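Local atomic coordinates of aminotransferase TlmJ (Streptoalloteichus hindustanus, PDB entry 5UID), a protein that probably catalyses pyridoxal 5'-phosphate-dependent transamination in natural product biosynthesis, as a member of the DegT/DnrJ/EryC1 aminotransferase family. Residues Ala109-Thr114 with Phe302-Met307; Pro113-Val118 with Val142-Leu147; Cys161-Gln166 with Thr297-Phe302. All coordinates share one frame; numbering follows the deposited sequence.

Contact 1: Ala109-Thr114 with Phe302-Met307; sequences ATLNPT and FYWVRM. With SO4 (sulfate ion), chain F.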
loop_
_atom_site.group_PDB
_atom_site.type_symbol
_atom_site.label_atom_id
_atom_site.label_comp_id
_atom_site.label_asym_id
_atom_site.label_seq_id
_atom_site.Cartn_x
_atom_site.Cartn_y
_atom_site.Cartn_z
ATOM N N ALA A 109 -10.557 -11.917 -30.467
ATOM C CA ALA A 109 -11.871 -12.344 -29.993
ATOM C C ALA A 109 -11.921 -12.442 -28.474
ATOM O O ALA A 109 -12.964 -12.164 -27.871
ATOM C CB ALA A 109 -12.250 -13.686 -30.621
ATOM N N THR A 110 -10.814 -12.827 -27.840
ATOM C CA THR A 110 -10.777 -13.037 -26.402
ATOM C C THR A 110 -9.888 -12.048 -25.662
ATOM O O THR A 110 -9.957 -11.988 -24.430
ATOM C CB THR A 110 -10.297 -14.461 -26.084
ATOM O OG1 THR A 110 -8.948 -14.619 -26.540
ATOM C CG2 THR A 110 -11.184 -15.489 -26.767
ATOM N N LEU A 111 -9.055 -11.286 -26.375
ATOM C CA LEU A 111 -8.080 -10.365 -25.788
ATOM C C LEU A 111 -7.086 -11.080 -24.871
ATOM O O LEU A 111 -6.472 -10.453 -24.002
ATOM C CB LEU A 111 -8.770 -9.213 -25.042
ATOM C CG LEU A 111 -9.509 -8.199 -25.928
ATOM C CD1 LEU A 111 -10.900 -8.683 -26.317
ATOM C CD2 LEU A 111 -9.579 -6.827 -25.264
ATOM N N ASN A 112 -6.916 -12.392 -25.056
ATOM C CA ASN A 112 -5.919 -13.201 -24.378
ATOM C C ASN A 112 -4.861 -13.670 -25.370
ATOM O O ASN A 112 -5.158 -13.884 -26.550
ATOM C CB ASN A 112 -6.541 -14.431 -23.702
ATOM C CG ASN A 112 -6.941 -14.172 -22.259
ATOM O OD1 ASN A 112 -6.356 -13.327 -21.579
ATOM N ND2 ASN A 112 -7.937 -14.910 -21.783
ATOM N N PRO A 113 -3.617 -13.827 -24.930
ATOM C CA PRO A 113 -2.586 -14.361 -25.819
ATOM C C PRO A 113 -2.623 -15.879 -25.865
ATOM O O PRO A 113 -2.972 -16.550 -24.891
ATOM C CB PRO A 113 -1.287 -13.863 -25.180
ATOM C CG PRO A 113 -1.612 -13.809 -23.725
ATOM C CD PRO A 113 -3.062 -13.399 -23.635
ATOM N N THR A 114 -2.268 -16.414 -27.027
ATOM C CA THR A 114 -2.069 -17.846 -27.169
ATOM C C THR A 114 -0.642 -18.208 -26.772
ATOM O O THR A 114 0.215 -17.343 -26.578
ATOM C CB THR A 114 -2.350 -18.302 -28.603
ATOM O OG1 THR A 114 -1.329 -17.798 -29.472
ATOM C CG2 THR A 114 -3.702 -17.793 -29.071
ATOM N N PHE A 302 -15.392 -9.127 -16.896
ATOM C CA PHE A 302 -15.756 -8.288 -18.027
ATOM C C PHE A 302 -16.840 -8.971 -18.849
ATOM O O PHE A 302 -16.855 -10.199 -18.989
ATOM C CB PHE A 302 -14.563 -8.014 -18.960
ATOM C CG PHE A 302 -13.454 -7.226 -18.334
ATOM C CD1 PHE A 302 -13.717 -6.215 -17.428
ATOM C CD2 PHE A 302 -12.135 -7.490 -18.672
ATOM C CE1 PHE A 302 -12.686 -5.488 -16.864
ATOM C CE2 PHE A 302 -11.099 -6.770 -18.108
ATOM C CZ PHE A 302 -11.376 -5.766 -17.204
ATOM N N TYR A 303 -17.740 -8.167 -19.406
ATOM C CA TYR A 303 -18.579 -8.599 -20.520
ATOM C C TYR A 303 -18.240 -7.687 -21.694
ATOM O O TYR A 303 -18.765 -6.574 -21.799
ATOM C CB TYR A 303 -20.064 -8.554 -20.182
ATOM C CG TYR A 303 -20.897 -9.258 -21.228
ATOM C CD1 TYR A 303 -21.155 -10.620 -21.134
ATOM C CD2 TYR A 303 -21.395 -8.572 -22.329
ATOM C CE1 TYR A 303 -21.903 -11.273 -22.094
ATOM C CE2 TYR A 303 -22.142 -9.217 -23.295
ATOM C CZ TYR A 303 -22.392 -10.569 -23.171
ATOM O OH TYR A 303 -23.138 -11.217 -24.127
ATOM N N TRP A 304 -17.357 -8.155 -22.568
ATOM C CA TRP A 304 -16.855 -7.355 -23.676
ATOM C C TRP A 304 -17.591 -7.722 -24.958
ATOM O O TRP A 304 -17.745 -8.904 -25.280
ATOM C CB TRP A 304 -15.346 -7.550 -23.849
ATOM C CG TRP A 304 -14.930 -8.941 -24.252
ATOM C CD1 TRP A 304 -14.579 -9.359 -25.503
ATOM C CD2 TRP A 304 -14.812 -10.087 -23.398
ATOM N NE1 TRP A 304 -14.250 -10.693 -25.482
ATOM C CE2 TRP A 304 -14.385 -11.164 -24.203
ATOM C CE3 TRP A 304 -15.024 -10.308 -22.032
ATOM C CZ2 TRP A 304 -14.170 -12.442 -23.687
ATOM C CZ3 TRP A 304 -14.811 -11.578 -21.523
ATOM C CH2 TRP A 304 -14.387 -12.628 -22.349
ATOM N N VAL A 305 -18.052 -6.706 -25.675
ATOM C CA VAL A 305 -18.684 -6.885 -26.973
ATOM C C VAL A 305 -17.799 -6.234 -28.024
ATOM O O VAL A 305 -17.087 -5.261 -27.751
ATOM C CB VAL A 305 -20.109 -6.295 -27.008
ATOM C CG1 VAL A 305 -21.042 -7.110 -26.124
ATOM C CG2 VAL A 305 -20.089 -4.839 -26.569
ATOM N N ARG A 306 -17.844 -6.784 -29.234
ATOM C CA ARG A 306 -17.017 -6.319 -30.337
ATOM C C ARG A 306 -17.890 -5.754 -31.448
ATOM O O ARG A 306 -18.951 -6.302 -31.761
ATOM C CB ARG A 306 -16.145 -7.452 -30.881
ATOM C CG ARG A 306 -15.014 -7.866 -29.952
ATOM C CD ARG A 306 -14.468 -9.226 -30.350
ATOM N NE ARG A 306 -15.369 -10.299 -29.940
ATOM C CZ ARG A 306 -15.513 -11.449 -30.590
ATOM N NH1 ARG A 306 -14.825 -11.678 -31.700
ATOM N NH2 ARG A 306 -16.356 -12.366 -30.135
HETATM N N MSE A 307 -17.433 -4.658 -32.043
HETATM C CA MSE A 307 -18.155 -4.010 -33.128
HETATM C C MSE A 307 -17.175 -3.293 -34.051
HETATM O O MSE A 307 -15.973 -3.276 -33.788
HETATM C CB MSE A 307 -19.195 -3.037 -32.570
HETATM C CG MSE A 307 -18.607 -1.876 -31.786
HETATM SE SE MSE A 307 -19.893 -1.056 -30.564
HETATM C CE MSE A 307 -19.727 -2.292 -29.071
HETATM S S SO4 F . -15.934 -15.115 -32.591
HETATM O O1 SO4 F . -16.526 -16.090 -33.503
HETATM O O2 SO4 F . -14.497 -15.350 -32.496
HETATM O O3 SO4 F . -16.178 -13.768 -33.098
HETATM O O4 SO4 F . -16.539 -15.258 -31.268
#
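Trp304 turns the nitrogen edge of its indole to the backbone carbonyl of Ala109. Trp304 NE1 donates to Ala109 O over 3.1 Å, and the angle at the hydrogen is 168°. The oxygen lies close to the plane of the ring. On the acceptor side, NE1 stands somewhat tilted from the plane of the carbonyl. The first torsion of Trp304 (chi1 65°) places CG between the backbone N and the carbonyl carbon, and from there the pyrrole side of the ring faces the 109-114 loop. Leu111 meets this same side obliquely, with its CD1 3.8 Å from Trp304 CD1. Leu111 and Trp304 run antiparallel as they pass alongside each other.

Arg306, two residues further along strand 303-306, also reaches this loop. Its chain bends at chi3, and the methyl of Ala109 lies over one face of the guanidinium, with CB 3.4 Å from Arg306 NH1. The edge of the same group takes a sulfate, probably from the crystallisation liquor. Arg306 NH1 donates to sulfate O3 at 2.9 Å, and its NH2 to sulfate O4 at 3.1 Å. A second bond from NH2 to O3 is weak. Arg306 NH2 also hydrogen-bonds Cys288 O. The methyl of Ala109 touches the ion as well, with CB 3.4 Å from sulfate O2.

Tyr134 and Tyr137 meet the indole edge-to-face, and Thr110 rests on Pro290. The contact thus joins a loop next to the large sheet to the small antiparallel pair of 303-306 with 355-358. Chemically, one nearly straight bond satisfies the N-H of a buried indole and helps to fix how the ring is turned. Beside it, the arginine edge probably offers a positive site to which an anion can bind.

Contact 2: Pro113-Val118 with Val142-Leu147; sequences PTADHV and VAIAEL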
loop_
_atom_site.group_PDB
_atom_site.type_symbol
_atom_site.label_atom_id
_atom_site.label_comp_id
_atom_site.label_asym_id
_atom_site.label_seq_id
_atom_site.Cartn_x
_atom_site.Cartn_y
_atom_site.Cartn_z
ATOM N N PRO A 113 -3.617 -13.827 -24.930
ATOM C CA PRO A 113 -2.586 -14.361 -25.819
ATOM C C PRO A 113 -2.623 -15.879 -25.865
ATOM O O PRO A 113 -2.972 -16.550 -24.891
ATOM C CB PRO A 113 -1.287 -13.863 -25.180
ATOM C CG PRO A 113 -1.612 -13.809 -23.725
ATOM C CD PRO A 113 -3.062 -13.399 -23.635
ATOM N N THR A 114 -2.268 -16.414 -27.027
ATOM C CA THR A 114 -2.069 -17.846 -27.169
ATOM C C THR A 114 -0.642 -18.208 -26.772
ATOM O O THR A 114 0.215 -17.343 -26.578
ATOM C CB THR A 114 -2.350 -18.302 -28.603
ATOM O OG1 THR A 114 -1.329 -17.798 -29.472
ATOM C CG2 THR A 114 -3.702 -17.793 -29.071
ATOM N N ALA A 115 -0.390 -19.513 -26.649
ATOM C CA ALA A 115 0.975 -19.970 -26.417
ATOM C C ALA A 115 1.885 -19.606 -27.583
ATOM O O ALA A 115 3.078 -19.351 -27.383
ATOM C CB ALA A 115 0.994 -21.480 -26.178
ATOM N N ASP A 116 1.341 -19.568 -28.803
ATOM C CA ASP A 116 2.139 -19.178 -29.961
ATOM C C ASP A 116 2.517 -17.702 -29.908
ATOM O O ASP A 116 3.618 -17.324 -30.326
ATOM C CB ASP A 116 1.377 -19.489 -31.252
ATOM C CG ASP A 116 1.317 -20.973 -31.553
ATOM O OD1 ASP A 116 2.248 -21.698 -31.142
ATOM O OD2 ASP A 116 0.345 -21.416 -32.199
ATOM N N HIS A 117 1.619 -16.856 -29.398
ATOM C CA HIS A 117 1.933 -15.436 -29.257
ATOM C C HIS A 117 3.067 -15.216 -28.264
ATOM O O HIS A 117 3.967 -14.402 -28.510
ATOM C CB HIS A 117 0.686 -14.663 -28.827
ATOM C CG HIS A 117 -0.312 -14.467 -29.925
ATOM N ND1 HIS A 117 -1.670 -14.404 -29.699
ATOM C CD2 HIS A 117 -0.146 -14.317 -31.261
ATOM C CE1 HIS A 117 -2.298 -14.227 -30.847
ATOM N NE2 HIS A 117 -1.396 -14.168 -31.811
ATOM N N VAL A 118 3.040 -15.927 -27.137
ATOM C CA VAL A 118 4.110 -15.800 -26.153
ATOM C C VAL A 118 5.418 -16.340 -26.718
ATOM O O VAL A 118 6.478 -15.723 -26.561
ATOM C CB VAL A 118 3.721 -16.512 -24.843
ATOM C CG1 VAL A 118 4.813 -16.337 -23.795
ATOM C CG2 VAL A 118 2.391 -15.988 -24.329
ATOM N N VAL A 142 -3.091 -23.153 -19.952
ATOM C CA VAL A 142 -2.418 -24.440 -19.779
ATOM C C VAL A 142 -1.258 -24.576 -20.759
ATOM O O VAL A 142 -0.147 -24.961 -20.379
ATOM C CB VAL A 142 -3.421 -25.599 -19.928
ATOM C CG1 VAL A 142 -2.688 -26.936 -19.955
ATOM C CG2 VAL A 142 -4.432 -25.570 -18.796
ATOM N N ALA A 143 -1.496 -24.261 -22.034
ATOM C CA ALA A 143 -0.423 -24.347 -23.020
ATOM C C ALA A 143 0.663 -23.313 -22.747
ATOM O O ALA A 143 1.851 -23.583 -22.959
ATOM C CB ALA A 143 -0.986 -24.179 -24.430
ATOM N N ILE A 144 0.276 -22.124 -22.276
ATOM C CA ILE A 144 1.260 -21.102 -21.929
ATOM C C ILE A 144 2.142 -21.587 -20.786
ATOM O O ILE A 144 3.373 -21.465 -20.832
ATOM C CB ILE A 144 0.556 -19.776 -21.582
ATOM C CG1 ILE A 144 -0.048 -19.151 -22.844
ATOM C CG2 ILE A 144 1.522 -18.810 -20.903
ATOM C CD1 ILE A 144 -0.933 -17.951 -22.571
ATOM N N ALA A 145 1.526 -22.161 -19.750
ATOM C CA ALA A 145 2.295 -22.685 -18.626
ATOM C C ALA A 145 3.211 -23.820 -19.064
ATOM O O ALA A 145 4.358 -23.914 -18.609
ATOM C CB ALA A 145 1.353 -23.151 -17.515
ATOM N N GLU A 146 2.724 -24.690 -19.953
ATOM C CA GLU A 146 3.554 -25.782 -20.448
ATOM C C GLU A 146 4.733 -25.257 -21.258
ATOM O O GLU A 146 5.847 -25.781 -21.151
ATOM C CB GLU A 146 2.711 -26.748 -21.281
ATOM C CG GLU A 146 3.493 -27.918 -21.846
ATOM C CD GLU A 146 4.172 -28.744 -20.767
ATOM O OE1 GLU A 146 3.609 -28.867 -19.658
ATOM O OE2 GLU A 146 5.274 -29.261 -21.030
ATOM N N LEU A 147 4.507 -24.221 -22.070
ATOM C CA LEU A 147 5.593 -23.623 -22.842
ATOM C C LEU A 147 6.670 -23.051 -21.925
ATOM O O LEU A 147 7.866 -23.295 -22.124
ATOM C CB LEU A 147 5.039 -22.536 -23.764
ATOM C CG LEU A 147 6.059 -21.575 -24.381
ATOM C CD1 LEU A 147 6.957 -22.295 -25.376
ATOM C CD2 LEU A 147 5.354 -20.398 -25.035
#
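This is helix-to-helix packing between two connections of the large domain of the fold type I (aspartate aminotransferase-like) PLP enzymes, with Ala115 set against Ala143 and Ile144. Along the chain, helix 115-119 follows strand 100-104 and precedes strand 126-132. Helix 141-151 forms the beta-alpha-beta crossover from strand 126-132 to its parallel neighbour 155-158. The first helix opens with a capping box: Thr114 OG1 accepts from His117 N at 3.1 Å, and a weak, long bond runs back from Thr114 N to His117 ND1.

Small residues let the helices come close, with the CA atoms of Ala115 and Ile144 only 4.6 Å apart. The methyls of Ala115 and Ala143 face each other, CB to CB, at 3.8 Å. Ile144 is the main side chain of the other helix. Its CG1 is anti to the carbonyl carbon (chi1 -70°), and this branch runs alongside the start of the first helix, where Ile144 CG1 lies 3.8 Å from Ala115 CA. Ile144 CD1 sits against both Pro113 and Val118 and comes within 4.2 Å of Val118 CG2. Pro113 and Val118 also rest on strands 79-83 and 126-132, so this apolar layer continues onto the sheet.

Asp140, just before helix 141-151, accepts from Ala115 N. One turn beyond Ala143, Leu147 reaches across with one branch, and its CD2 touches Ala115 O at 3.4 Å.

Contact 3: Cys161-Gln166 with Thr297-Phe302; sequences CAVASQ and TSSYYF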
loop_
_atom_site.group_PDB
_atom_site.type_symbol
_atom_site.label_atom_id
_atom_site.label_comp_id
_atom_site.label_asym_id
_atom_site.label_seq_id
_atom_site.Cartn_x
_atom_site.Cartn_y
_atom_site.Cartn_z
ATOM N N CYS A 161 -8.300 -10.577 -12.710
ATOM C CA CYS A 161 -9.570 -10.776 -13.397
ATOM C C CYS A 161 -10.244 -12.097 -13.045
ATOM O O CYS A 161 -11.416 -12.285 -13.394
ATOM C CB CYS A 161 -9.378 -10.730 -14.917
ATOM S SG CYS A 161 -8.552 -9.273 -15.576
ATOM N N ALA A 162 -9.547 -13.013 -12.374
ATOM C CA ALA A 162 -9.980 -14.406 -12.284
ATOM C C ALA A 162 -9.858 -14.915 -10.847
ATOM O O ALA A 162 -9.195 -15.914 -10.571
ATOM C CB ALA A 162 -9.164 -15.266 -13.244
ATOM N N VAL A 163 -10.528 -14.228 -9.918
ATOM C CA VAL A 163 -10.443 -14.618 -8.516
ATOM C C VAL A 163 -11.150 -15.944 -8.249
ATOM O O VAL A 163 -10.849 -16.612 -7.253
ATOM C CB VAL A 163 -11.006 -13.499 -7.617
ATOM C CG1 VAL A 163 -12.532 -13.484 -7.663
ATOM C CG2 VAL A 163 -10.499 -13.646 -6.187
ATOM N N ALA A 164 -12.080 -16.353 -9.120
ATOM C CA ALA A 164 -12.798 -17.612 -8.953
ATOM C C ALA A 164 -12.740 -18.495 -10.195
ATOM O O ALA A 164 -13.455 -19.502 -10.257
ATOM C CB ALA A 164 -14.263 -17.355 -8.575
ATOM N N SER A 165 -11.911 -18.153 -11.176
ATOM C CA SER A 165 -11.845 -18.912 -12.415
ATOM C C SER A 165 -10.996 -20.165 -12.238
ATOM O O SER A 165 -10.043 -20.191 -11.454
ATOM C CB SER A 165 -11.275 -18.048 -13.537
ATOM O OG SER A 165 -11.961 -16.809 -13.609
ATOM N N GLN A 166 -11.353 -21.212 -12.979
ATOM C CA GLN A 166 -10.676 -22.496 -12.875
ATOM C C GLN A 166 -10.537 -23.130 -14.252
ATOM O O GLN A 166 -11.304 -22.844 -15.175
ATOM C CB GLN A 166 -11.422 -23.462 -11.941
ATOM C CG GLN A 166 -11.445 -23.043 -10.480
ATOM C CD GLN A 166 -12.202 -24.024 -9.607
ATOM O OE1 GLN A 166 -12.857 -24.938 -10.106
ATOM N NE2 GLN A 166 -12.115 -23.841 -8.295
ATOM N N THR A 297 -14.026 -22.329 -16.182
ATOM C CA THR A 297 -15.018 -21.530 -15.481
ATOM C C THR A 297 -14.499 -20.104 -15.365
ATOM O O THR A 297 -13.296 -19.884 -15.196
ATOM C CB THR A 297 -15.326 -22.095 -14.086
ATOM O OG1 THR A 297 -14.134 -22.097 -13.290
ATOM C CG2 THR A 297 -15.862 -23.514 -14.193
ATOM N N SER A 298 -15.406 -19.139 -15.470
ATOM C CA SER A 298 -15.048 -17.731 -15.454
ATOM C C SER A 298 -15.502 -17.081 -14.154
ATOM O O SER A 298 -16.445 -17.540 -13.503
ATOM C CB SER A 298 -15.670 -16.994 -16.646
ATOM O OG SER A 298 -15.371 -15.607 -16.607
ATOM N N SER A 299 -14.805 -16.010 -13.779
ATOM C CA SER A 299 -15.259 -15.139 -12.705
ATOM C C SER A 299 -16.256 -14.095 -13.190
ATOM O O SER A 299 -16.886 -13.429 -12.359
ATOM C CB SER A 299 -14.062 -14.445 -12.052
ATOM O OG SER A 299 -13.126 -15.390 -11.562
ATOM N N TYR A 300 -16.409 -13.946 -14.508
ATOM C CA TYR A 300 -17.307 -12.967 -15.121
ATOM C C TYR A 300 -16.987 -11.552 -14.633
ATOM O O TYR A 300 -17.811 -10.862 -14.031
ATOM C CB TYR A 300 -18.773 -13.341 -14.876
ATOM C CG TYR A 300 -19.119 -14.696 -15.450
ATOM C CD1 TYR A 300 -19.516 -14.829 -16.773
ATOM C CD2 TYR A 300 -19.016 -15.844 -14.680
ATOM C CE1 TYR A 300 -19.819 -16.070 -17.307
ATOM C CE2 TYR A 300 -19.316 -17.085 -15.202
ATOM C CZ TYR A 300 -19.717 -17.194 -16.515
ATOM O OH TYR A 300 -20.015 -18.431 -17.037
ATOM N N TYR A 301 -15.753 -11.133 -14.913
ATOM C CA TYR A 301 -15.276 -9.804 -14.548
ATOM C C TYR A 301 -15.576 -8.769 -15.626
ATOM O O TYR A 301 -15.970 -7.643 -15.307
ATOM C CB TYR A 301 -13.772 -9.849 -14.260
ATOM C CG TYR A 301 -13.202 -8.535 -13.777
ATOM C CD1 TYR A 301 -13.765 -7.871 -12.695
ATOM C CD2 TYR A 301 -12.096 -7.964 -14.396
ATOM C CE1 TYR A 301 -13.250 -6.669 -12.247
ATOM C CE2 TYR A 301 -11.570 -6.763 -13.952
ATOM C CZ TYR A 301 -12.153 -6.120 -12.878
ATOM O OH TYR A 301 -11.640 -4.923 -12.433
ATOM N N PHE A 302 -15.392 -9.127 -16.896
ATOM C CA PHE A 302 -15.756 -8.288 -18.027
ATOM C C PHE A 302 -16.840 -8.971 -18.849
ATOM O O PHE A 302 -16.855 -10.199 -18.989
ATOM C CB PHE A 302 -14.563 -8.014 -18.960
ATOM C CG PHE A 302 -13.454 -7.226 -18.334
ATOM C CD1 PHE A 302 -13.717 -6.215 -17.428
ATOM C CD2 PHE A 302 -12.135 -7.490 -18.672
ATOM C CE1 PHE A 302 -12.686 -5.488 -16.864
ATOM C CE2 PHE A 302 -11.099 -6.770 -18.108
ATOM C CZ PHE A 302 -11.376 -5.766 -17.204
#
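Ser299 and Ser165 meet through their hydroxyls at the centre of this buried contact. Ser299 OG donates to Ser165 OG over 2.7 Å. Ser299 OG also accepts from Ala164 N at 2.8 Å, with 154° at the hydrogen. Both serines hold OG beside their own backbone N, anti to the carbonyl carbon (chi1 -57° for Ser299), and these rotamers bring the oxygens together. Ser165 OG takes a further weak bond from Ser299 N and is bonded to Gly136 O. With an alanine in place of Ser299, Ala164 N would probably lose its acceptor and Ser165 OG one donor, in a buried place.

On one flank the chains pair as a short antiparallel bridge. Thr297 N donates to Gln166 O at 2.9 Å, and Gln166 N returns a bond to Thr297 O at 3.2 Å. The two side chains of this hydrogen-bonded pair leave on the same face and run next to each other. Thr297 OG1 leans toward Gln166 and accepts a second, weak bond from Gln166 N.

On the other flank CG of Tyr301 is anti to the backbone N (chi1 -176°), which sets the ring obliquely against Cys161, with Tyr301 CD2 3.9 Å from Cys161 CB. Cys161 SG makes oblique sulfur-aromatic contacts with the rings of both Tyr301 and Phe302. Tyr301 CD2 itself lies over one face of Phe302. In the turn between, Ser298 OG accepts from Tyr300 N, forming an ST turn.

The hydroxyl of Tyr301 bonds to Met186 O, next to Lys187, the predicted cofactor lysine. Val163 and Ala164 pack on the long helix 249-280, and so does Tyr300. The contact therefore joins the loop after strand 155-158 to the lead-in of strand 303-306, alongside that helix.

Overall arrangement
From the N terminus, the loop after strand 100-104 opens contact 1, and its last residues, Pro113 and Thr114, also begin contact 2. Contact 2 closes first, at 142-147, and ties two helices beside the large sheet. Contact 3 opens later, at 161-166, and closes at 297-302, so contacts 2 and 3 follow in series. Contact 1 closes last, on strand 303-306, and its span takes in both others. It shares Phe302 with contact 3. The centres of contacts 1 and 3 lie about 14 Å apart, those of 2 and 3 about 19 Å. Contacts 1 and 3 both link the large-sheet region to the chain around strand 303-306.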